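Local coordinates for protein NolR (Sinorhizobium fredii, PDB 4OMZ) that probably binds DNA as a two-subunit helix-turn-helix transcription regulator of the ArsR family, controlling rhizobial nodulation and symbiosis genes, at residues 24-29 against 33-38; 37-42 against 88-93; 70-75 against 81-86. All coordinates share one frame; numbering follows the deposited sequence.

Contact 1 of 3, residues 24-29 against 33-38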
loop_
_atom_site.group_PDB
_atom_site.type_symbol
_atom_site.label_atom_id
_atom_site.label_comp_id
_atom_site.label_asym_id
_atom_site.label_seq_id
_atom_site.Cartn_x
_atom_site.Cartn_y
_atom_site.Cartn_z
ATOM N N SER A 24 2.490 -0.135 -4.129
ATOM C CA SER A 24 2.323 -1.341 -4.919
ATOM C C SER A 24 3.422 -2.319 -4.567
ATOM O O SER A 24 3.180 -3.524 -4.497
ATOM C CB SER A 24 2.352 -1.029 -6.413
ATOM O OG SER A 24 1.154 -0.384 -6.808
ATOM N N ALA A 25 4.633 -1.803 -4.357
ATOM C CA ALA A 25 5.721 -2.664 -3.901
ATOM C C ALA A 25 5.383 -3.273 -2.549
ATOM O O ALA A 25 5.751 -4.413 -2.271
ATOM C CB ALA A 25 7.023 -1.906 -3.817
ATOM N N MET A 26 4.694 -2.519 -1.698
ATOM C CA MET A 26 4.360 -3.079 -0.385
ATOM C C MET A 26 3.026 -3.833 -0.312
ATOM O O MET A 26 2.832 -4.645 0.590
ATOM C CB MET A 26 4.353 -1.980 0.672
ATOM C CG MET A 26 5.722 -1.420 0.971
ATOM S SD MET A 26 5.686 -0.366 2.423
ATOM C CE MET A 26 5.544 -1.600 3.721
ATOM N N ALA A 27 2.119 -3.591 -1.255
ATOM C CA ALA A 27 0.758 -4.122 -1.138
ATOM C C ALA A 27 0.667 -5.577 -1.593
ATOM O O ALA A 27 -0.129 -5.922 -2.466
ATOM C CB ALA A 27 -0.223 -3.263 -1.926
ATOM N N ASN A 28 1.500 -6.421 -0.996
ATOM C CA ASN A 28 1.461 -7.855 -1.233
ATOM C C ASN A 28 1.804 -8.564 0.072
ATOM O O ASN A 28 2.742 -8.161 0.761
ATOM C CB ASN A 28 2.434 -8.240 -2.348
ATOM C CG ASN A 28 2.449 -9.730 -2.625
ATOM O OD1 ASN A 28 3.208 -10.488 -2.015
ATOM N ND2 ASN A 28 1.613 -10.158 -3.561
ATOM N N PRO A 29 1.038 -9.607 0.430
ATOM C CA PRO A 29 1.222 -10.249 1.741
ATOM C C PRO A 29 2.615 -10.856 1.912
ATOM O O PRO A 29 3.239 -10.717 2.976
ATOM C CB PRO A 29 0.141 -11.336 1.760
ATOM C CG PRO A 29 -0.222 -11.554 0.330
ATOM C CD PRO A 29 -0.039 -10.240 -0.352
ATOM N N LEU A 33 5.513 -9.673 4.572
ATOM C CA LEU A 33 6.220 -10.575 5.485
ATOM C C LEU A 33 7.740 -10.482 5.298
ATOM O O LEU A 33 8.511 -10.460 6.272
ATOM C CB LEU A 33 5.740 -12.013 5.284
ATOM C CG LEU A 33 4.274 -12.265 5.647
ATOM C CD1 LEU A 33 3.844 -13.656 5.224
ATOM C CD2 LEU A 33 4.039 -12.061 7.138
ATOM N N ILE A 34 8.156 -10.431 4.034
ATOM C CA ILE A 34 9.553 -10.231 3.673
ATOM C C ILE A 34 10.106 -8.933 4.268
ATOM O O ILE A 34 11.160 -8.938 4.889
ATOM C CB ILE A 34 9.742 -10.203 2.145
ATOM C CG1 ILE A 34 9.465 -11.583 1.546
ATOM C CG2 ILE A 34 11.146 -9.730 1.790
ATOM C CD1 ILE A 34 9.206 -11.563 0.052
ATOM N N LEU A 35 9.398 -7.824 4.072
ATOM C CA LEU A 35 9.866 -6.532 4.575
ATOM C C LEU A 35 9.890 -6.486 6.097
ATOM O O LEU A 35 10.760 -5.849 6.683
ATOM C CB LEU A 35 8.994 -5.390 4.038
ATOM C CG LEU A 35 9.281 -4.952 2.603
ATOM C CD1 LEU A 35 8.184 -4.051 2.089
ATOM C CD2 LEU A 35 10.627 -4.256 2.518
ATOM N N ASP A 36 8.936 -7.158 6.733
ATOM C CA ASP A 36 8.922 -7.253 8.190
ATOM C C ASP A 36 10.209 -7.941 8.655
ATOM O O ASP A 36 11.012 -7.389 9.439
ATOM C CB ASP A 36 7.687 -8.021 8.659
ATOM C CG ASP A 36 7.235 -7.613 10.047
ATOM O OD1 ASP A 36 6.879 -6.430 10.229
ATOM O OD2 ASP A 36 7.225 -8.473 10.952
ATOM N N SER A 37 10.443 -9.116 8.085
ATOM C CA SER A 37 11.611 -9.902 8.435
ATOM C C SER A 37 12.917 -9.149 8.164
ATOM O O SER A 37 13.814 -9.133 9.002
ATOM C CB SER A 37 11.584 -11.220 7.667
ATOM O OG SER A 37 10.331 -11.860 7.813
ATOM N N LEU A 38 13.007 -8.507 7.005
ATOM C CA LEU A 38 14.209 -7.781 6.609
ATOM C C LEU A 38 14.412 -6.514 7.428
ATOM O O LEU A 38 15.538 -6.030 7.557
ATOM C CB LEU A 38 14.150 -7.433 5.123
ATOM C CG LEU A 38 14.307 -8.623 4.180
ATOM C CD1 LEU A 38 14.482 -8.155 2.744
ATOM C CD2 LEU A 38 15.495 -9.464 4.620
#
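M26 and L35 meet through carbon alone: CG of M26 lies 3.8 Å from CD1 of L35, and the two side chains cross at about a right angle. The thioether chain of M26 bends at its third torsion (chi3 74°), which turns its methyl CE back to the same L35 methyl, 4.0 Å from CD1. Further along, P29 O accepts the backbone N-H of L33 at 3.0 Å, an early bond of helix 29-40, and the L33 side chain starts beside that oxygen. One turn on, L33 O is gripped twice by S37, whose N and OG arrive from opposite faces of the carbonyl plane.

The bend between helices 10-26 and 29-40 positions these groups. A27 centres an inverse gamma turn, and N28 takes the N-cap, its OD1 bonded to the N of R31. V90 of helix 88-101 packs on both M26 and L35, while A20 of the second subunit packs on P29. The chemistry is thus divided: apolar side chains join the two helices in the buried interior, whereas backbone and cap bonds fix the corner from which the second helix starts.

Contact 2 of 3, residues 37-42 against 88-93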
loop_
_atom_site.group_PDB
_atom_site.type_symbol
_atom_site.label_atom_id
_atom_site.label_comp_id
_atom_site.label_asym_id
_atom_site.label_seq_id
_atom_site.Cartn_x
_atom_site.Cartn_y
_atom_site.Cartn_z
ATOM N N SER A 37 10.443 -9.116 8.085
ATOM C CA SER A 37 11.611 -9.902 8.435
ATOM C C SER A 37 12.917 -9.149 8.164
ATOM O O SER A 37 13.814 -9.133 9.002
ATOM C CB SER A 37 11.584 -11.220 7.667
ATOM O OG SER A 37 10.331 -11.860 7.813
ATOM N N LEU A 38 13.007 -8.507 7.005
ATOM C CA LEU A 38 14.209 -7.781 6.609
ATOM C C LEU A 38 14.412 -6.514 7.428
ATOM O O LEU A 38 15.538 -6.030 7.557
ATOM C CB LEU A 38 14.150 -7.433 5.123
ATOM C CG LEU A 38 14.307 -8.623 4.180
ATOM C CD1 LEU A 38 14.482 -8.155 2.744
ATOM C CD2 LEU A 38 15.495 -9.464 4.620
ATOM N N VAL A 39 13.332 -5.962 7.969
ATOM C CA VAL A 39 13.484 -4.815 8.852
ATOM C C VAL A 39 14.069 -5.275 10.178
ATOM O O VAL A 39 14.875 -4.563 10.780
ATOM C CB VAL A 39 12.142 -4.079 9.097
ATOM C CG1 VAL A 39 12.155 -3.353 10.432
ATOM C CG2 VAL A 39 11.864 -3.099 7.974
ATOM N N LYS A 40 13.746 -6.491 10.613
ATOM C CA LYS A 40 14.212 -6.825 11.960
ATOM C C LYS A 40 15.468 -7.701 11.967
ATOM O O LYS A 40 16.044 -7.937 13.031
ATOM C CB LYS A 40 13.117 -7.517 12.782
ATOM C CG LYS A 40 11.716 -7.375 12.246
ATOM C CD LYS A 40 11.115 -6.030 12.614
ATOM C CE LYS A 40 9.595 -6.055 12.580
ATOM N NZ LYS A 40 9.025 -6.722 13.787
ATOM N N GLU A 41 15.919 -8.145 10.794
ATOM C CA GLU A 41 17.153 -8.927 10.717
ATOM C C GLU A 41 17.725 -9.071 9.295
ATOM O O GLU A 41 16.988 -8.985 8.313
ATOM C CB GLU A 41 16.861 -10.295 11.345
ATOM C CG GLU A 41 15.550 -10.882 10.832
ATOM C CD GLU A 41 15.089 -12.137 11.558
ATOM O OE1 GLU A 41 15.930 -12.876 12.115
ATOM O OE2 GLU A 41 13.858 -12.375 11.560
ATOM N N GLU A 42 19.036 -9.297 9.198
ATOM C CA GLU A 42 19.682 -9.720 7.949
ATOM C C GLU A 42 19.446 -11.188 7.631
ATOM O O GLU A 42 19.490 -12.034 8.522
ATOM C CB GLU A 42 21.196 -9.504 7.983
ATOM C CG GLU A 42 21.708 -8.093 7.901
ATOM C CD GLU A 42 23.211 -8.070 7.640
ATOM O OE1 GLU A 42 23.972 -8.597 8.484
ATOM O OE2 GLU A 42 23.633 -7.533 6.589
ATOM N N ASP A 88 13.286 4.155 5.311
ATOM C CA ASP A 88 12.442 5.003 6.141
ATOM C C ASP A 88 10.971 4.915 5.710
ATOM O O ASP A 88 10.067 4.915 6.549
ATOM C CB ASP A 88 12.930 6.449 6.096
ATOM C CG ASP A 88 12.006 7.393 6.832
ATOM O OD1 ASP A 88 12.086 7.449 8.076
ATOM O OD2 ASP A 88 11.207 8.084 6.165
ATOM N N SER A 89 10.742 4.845 4.401
ATOM C CA SER A 89 9.397 4.693 3.845
ATOM C C SER A 89 8.702 3.425 4.347
ATOM O O SER A 89 7.576 3.475 4.870
ATOM C CB SER A 89 9.460 4.660 2.321
ATOM O OG SER A 89 9.939 5.882 1.801
ATOM N N VAL A 90 9.383 2.293 4.176
ATOM C CA VAL A 90 8.851 1.008 4.608
ATOM C C VAL A 90 8.551 1.058 6.097
ATOM O O VAL A 90 7.500 0.606 6.539
ATOM C CB VAL A 90 9.829 -0.160 4.311
ATOM C CG1 VAL A 90 9.369 -1.433 5.008
ATOM C CG2 VAL A 90 9.931 -0.392 2.814
ATOM N N MET A 91 9.458 1.641 6.869
ATOM C CA MET A 91 9.251 1.711 8.304
ATOM C C MET A 91 8.050 2.575 8.672
ATOM O O MET A 91 7.318 2.250 9.608
ATOM C CB MET A 91 10.513 2.220 9.002
ATOM C CG MET A 91 11.490 1.099 9.311
ATOM S SD MET A 91 13.168 1.654 9.634
ATOM C CE MET A 91 14.072 0.382 8.761
ATOM N N LYS A 92 7.828 3.658 7.937
ATOM C CA LYS A 92 6.671 4.501 8.215
ATOM C C LYS A 92 5.371 3.772 7.891
ATOM O O LYS A 92 4.399 3.853 8.651
ATOM C CB LYS A 92 6.755 5.816 7.443
ATOM C CG LYS A 92 7.663 6.836 8.115
ATOM C CD LYS A 92 8.059 7.962 7.178
ATOM C CE LYS A 92 8.804 9.040 7.932
ATOM N NZ LYS A 92 7.905 10.160 8.304
ATOM N N ILE A 93 5.347 3.048 6.775
ATOM C CA ILE A 93 4.134 2.313 6.423
ATOM C C ILE A 93 3.881 1.182 7.420
ATOM O O ILE A 93 2.749 0.984 7.856
ATOM C CB ILE A 93 4.192 1.753 4.994
ATOM C CG1 ILE A 93 4.245 2.907 3.989
ATOM C CG2 ILE A 93 2.977 0.885 4.710
ATOM C CD1 ILE A 93 3.090 3.870 4.110
#
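V39 holds CG2 beside its backbone N and anti to its carbonyl carbon, with CG1 anti to N (chi1 154°), and this rotation presents CG2 to two residues of helix 88-101. M91 answers with a chain that is extended at chi2 (161°) and then bends at chi3, swinging its terminal methyl back toward helix 29-40. CE of M91 thereby comes to 4.2 Å from CG2 of V39, the two side chains crossing obliquely. V90, one residue earlier, points its CB at V39, and its CG1 lies 4.2 Å from CG2 of V39 as well. A single valine branch therefore meets a branched neighbour and a flexible thioether, and no hydrogen bond passes between the two segments.

The backbones come fairly close, the CA atoms of V39 and M91 lying 7.8 Å apart. The contact brings the last turn of helix 29-40, which ends at K40, beside the first turns of helix 88-101. The wing hairpin and two further helices lie between them in sequence, so this is a long-range closure within the winged helix-turn-helix fold of the ArsR family.

V90 is the inner member of the trio: M26 and L71 also pack on it, and its backbone N is bonded to OG of S87. Further along helix 88-101, K92 forms a salt bridge with E99 of the second subunit, and I93 packs both on M26 of its own chain and on A96 of the second subunit. One helix thus serves both the interior of its own chain and the dimer interface. With methyl groups touching at ordinary van der Waals range, the V39 junction probably depends on shape and the exclusion of water, and M91, exposed at its margin, forms the outer border of the apolar patch.

Contact 3 of 3, residues 70-75 against 81-86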
loop_
_atom_site.group_PDB
_atom_site.type_symbol
_atom_site.label_atom_id
_atom_site.label_comp_id
_atom_site.label_asym_id
_atom_site.label_seq_id
_atom_site.Cartn_x
_atom_site.Cartn_y
_atom_site.Cartn_z
ATOM N N ASN A 70 13.628 0.423 -4.543
ATOM C CA ASN A 70 14.747 0.855 -3.704
ATOM C C ASN A 70 14.478 0.631 -2.218
ATOM O O ASN A 70 14.854 1.451 -1.379
ATOM C CB ASN A 70 15.064 2.330 -3.962
ATOM C CG ASN A 70 15.518 2.585 -5.389
ATOM O OD1 ASN A 70 16.691 2.430 -5.717
ATOM N ND2 ASN A 70 14.584 2.975 -6.245
ATOM N N LEU A 71 13.816 -0.477 -1.901
ATOM C CA LEU A 71 13.344 -0.719 -0.542
ATOM C C LEU A 71 14.243 -1.659 0.253
ATOM O O LEU A 71 14.026 -1.864 1.449
ATOM C CB LEU A 71 11.921 -1.278 -0.570
ATOM C CG LEU A 71 10.876 -0.380 -1.237
ATOM C CD1 LEU A 71 9.507 -1.020 -1.195
ATOM C CD2 LEU A 71 10.850 0.987 -0.573
ATOM N N VAL A 72 15.239 -2.243 -0.409
ATOM C CA VAL A 72 16.143 -3.165 0.266
ATOM C C VAL A 72 17.603 -2.887 -0.043
ATOM O O VAL A 72 17.951 -2.408 -1.120
ATOM C CB VAL A 72 15.839 -4.644 -0.089
ATOM C CG1 VAL A 72 14.581 -5.117 0.614
ATOM C CG2 VAL A 72 15.728 -4.828 -1.589
ATOM N N SER A 73 18.449 -3.200 0.927
ATOM C CA SER A 73 19.885 -3.089 0.783
ATOM C C SER A 73 20.493 -4.489 0.774
ATOM O O SER A 73 19.905 -5.443 1.309
ATOM C CB SER A 73 20.471 -2.259 1.919
ATOM O OG SER A 73 20.027 -0.917 1.842
ATOM N N THR A 74 21.673 -4.612 0.183
ATOM C CA THR A 74 22.337 -5.901 0.102
ATOM C C THR A 74 23.768 -5.792 0.582
ATOM O O THR A 74 24.360 -4.716 0.581
ATOM C CB THR A 74 22.352 -6.464 -1.337
ATOM O OG1 THR A 74 23.093 -5.587 -2.197
ATOM C CG2 THR A 74 20.939 -6.647 -1.870
ATOM N N ARG A 75 24.318 -6.921 1.000
ATOM C CA ARG A 75 25.724 -6.982 1.360
ATOM C C ARG A 75 26.237 -8.358 0.950
ATOM O O ARG A 75 25.528 -9.354 1.086
ATOM C CB ARG A 75 25.897 -6.706 2.852
ATOM C CG ARG A 75 27.002 -7.455 3.525
ATOM C CD ARG A 75 26.825 -7.450 5.030
ATOM N NE ARG A 75 27.527 -8.575 5.633
ATOM C CZ ARG A 75 26.924 -9.618 6.188
ATOM N NH1 ARG A 75 25.603 -9.673 6.232
ATOM N NH2 ARG A 75 27.644 -10.599 6.707
ATOM N N ILE A 81 24.582 -13.523 -0.680
ATOM C CA ILE A 81 23.985 -12.209 -0.552
ATOM C C ILE A 81 23.096 -12.155 0.681
ATOM O O ILE A 81 22.261 -13.035 0.899
ATOM C CB ILE A 81 23.161 -11.829 -1.805
ATOM C CG1 ILE A 81 24.018 -11.924 -3.070
ATOM C CG2 ILE A 81 22.582 -10.427 -1.660
ATOM C CD1 ILE A 81 25.148 -10.915 -3.132
ATOM N N TYR A 82 23.296 -11.122 1.487
ATOM C CA TYR A 82 22.474 -10.877 2.660
ATOM C C TYR A 82 21.635 -9.639 2.427
ATOM O O TYR A 82 22.170 -8.561 2.146
ATOM C CB TYR A 82 23.330 -10.711 3.918
ATOM C CG TYR A 82 24.009 -11.989 4.356
ATOM C CD1 TYR A 82 23.329 -12.931 5.116
ATOM C CD2 TYR A 82 25.329 -12.248 4.018
ATOM C CE1 TYR A 82 23.938 -14.102 5.521
ATOM C CE2 TYR A 82 25.949 -13.419 4.416
ATOM C CZ TYR A 82 25.248 -14.341 5.170
ATOM O OH TYR A 82 25.856 -15.511 5.573
ATOM N N TYR A 83 20.322 -9.806 2.548
ATOM C CA TYR A 83 19.365 -8.729 2.335
ATOM C C TYR A 83 18.933 -8.101 3.649
ATOM O O TYR A 83 18.843 -8.780 4.672
ATOM C CB TYR A 83 18.137 -9.248 1.589
ATOM C CG TYR A 83 18.347 -9.443 0.107
ATOM C CD1 TYR A 83 18.998 -10.568 -0.384
ATOM C CD2 TYR A 83 17.878 -8.508 -0.805
ATOM C CE1 TYR A 83 19.180 -10.750 -1.744
ATOM C CE2 TYR A 83 18.059 -8.680 -2.163
ATOM C CZ TYR A 83 18.708 -9.800 -2.629
ATOM O OH TYR A 83 18.884 -9.965 -3.984
ATOM N N SER A 84 18.674 -6.799 3.620
ATOM C CA SER A 84 18.099 -6.118 4.774
ATOM C C SER A 84 17.262 -4.959 4.279
ATOM O O SER A 84 17.276 -4.654 3.092
ATOM C CB SER A 84 19.189 -5.630 5.733
ATOM O OG SER A 84 20.141 -4.831 5.056
ATOM N N SER A 85 16.513 -4.322 5.170
ATOM C CA SER A 85 15.850 -3.079 4.810
ATOM C C SER A 85 16.000 -2.034 5.891
ATOM O O SER A 85 15.614 -2.249 7.039
ATOM C CB SER A 85 14.369 -3.299 4.528
ATOM O OG SER A 85 13.776 -2.084 4.104
ATOM N N SER A 86 16.557 -0.896 5.507
ATOM C CA SER A 86 16.669 0.244 6.396
ATOM C C SER A 86 15.857 1.410 5.832
ATOM O O SER A 86 16.125 2.574 6.126
ATOM C CB SER A 86 18.132 0.619 6.591
ATOM O OG SER A 86 18.758 -0.305 7.467
HETATM O O HOH W 1 17.309 -0.688 2.930
#
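The beta hairpin of strands 73-77 and 80-84, which forms the wing of this winged helix-turn-helix protein, is stitched by paired backbone bonds. S73 and S84 form one antiparallel hydrogen-bonded pair, with N of S73 2.9 Å from O of S84 and the reverse bond equally long; R75 and Y82 form the next. Between them T74 and Y83 make a non-hydrogen-bonded pair, and CA of T74 directs its hydrogen at O of Y82.

The two faces differ. On the face of S73, R75, Y82 and S84, the extended R75 chain lays its guanidinium flat on the Y82 ring, centres 4.5 Å apart and planes at 17°. NH1 of R75 sits 3.4 Å from CG of Y82 and also forms a salt bridge with E42, so this cation has an aromatic and an acidic partner. With an alanine at the Y82 position, the R75 guanidinium is likely to lose its stacking surface and, though still held by E42, to turn more freely. On the other face, T74 and Y83 run side by side, and the T74 methyl CG2 makes a CH-pi contact 3.9 Å from the ring centroid of Y83. CG2 of V72 approaches that ring at its edge.

In ArsR-family proteins such a wing follows the recognition helix; here helix 56-68 ends in a Schellman motif, with N70 as its C-prime residue at positive phi, and its L63 packs on Y83. Beyond the paired strands, S85 turns OG anti to its own N (chi1 -176°) and donates to O of L71 at 2.7 Å, almost in line with the carbonyl bond. A water joins OG of S73 to N of S86, accepting from the latter at 2.7 Å.

In the fold
Helix 29-40 ties the set together: it supplies 33-38 to contact 1 and most of 37-42 to contact 2, whose centres lie about 9 Å apart. These two merge into one apolar core, where M26 SD comes 3.7 Å from I93 CB and L35 CD2 3.9 Å from V90 CG2. Contact 3, about 10 Å from contact 2 and 13 Å from contact 1 between centres, joins through E42 OE2 and R75 NH1, a 2.9 Å salt bridge, and through L38, which packs on V72. Contacts 1 and 2 also touch the second subunit, whereas contact 3 does not. A phosphate ion, probably from crystallisation, lies about 3 Å from the P29 side chain.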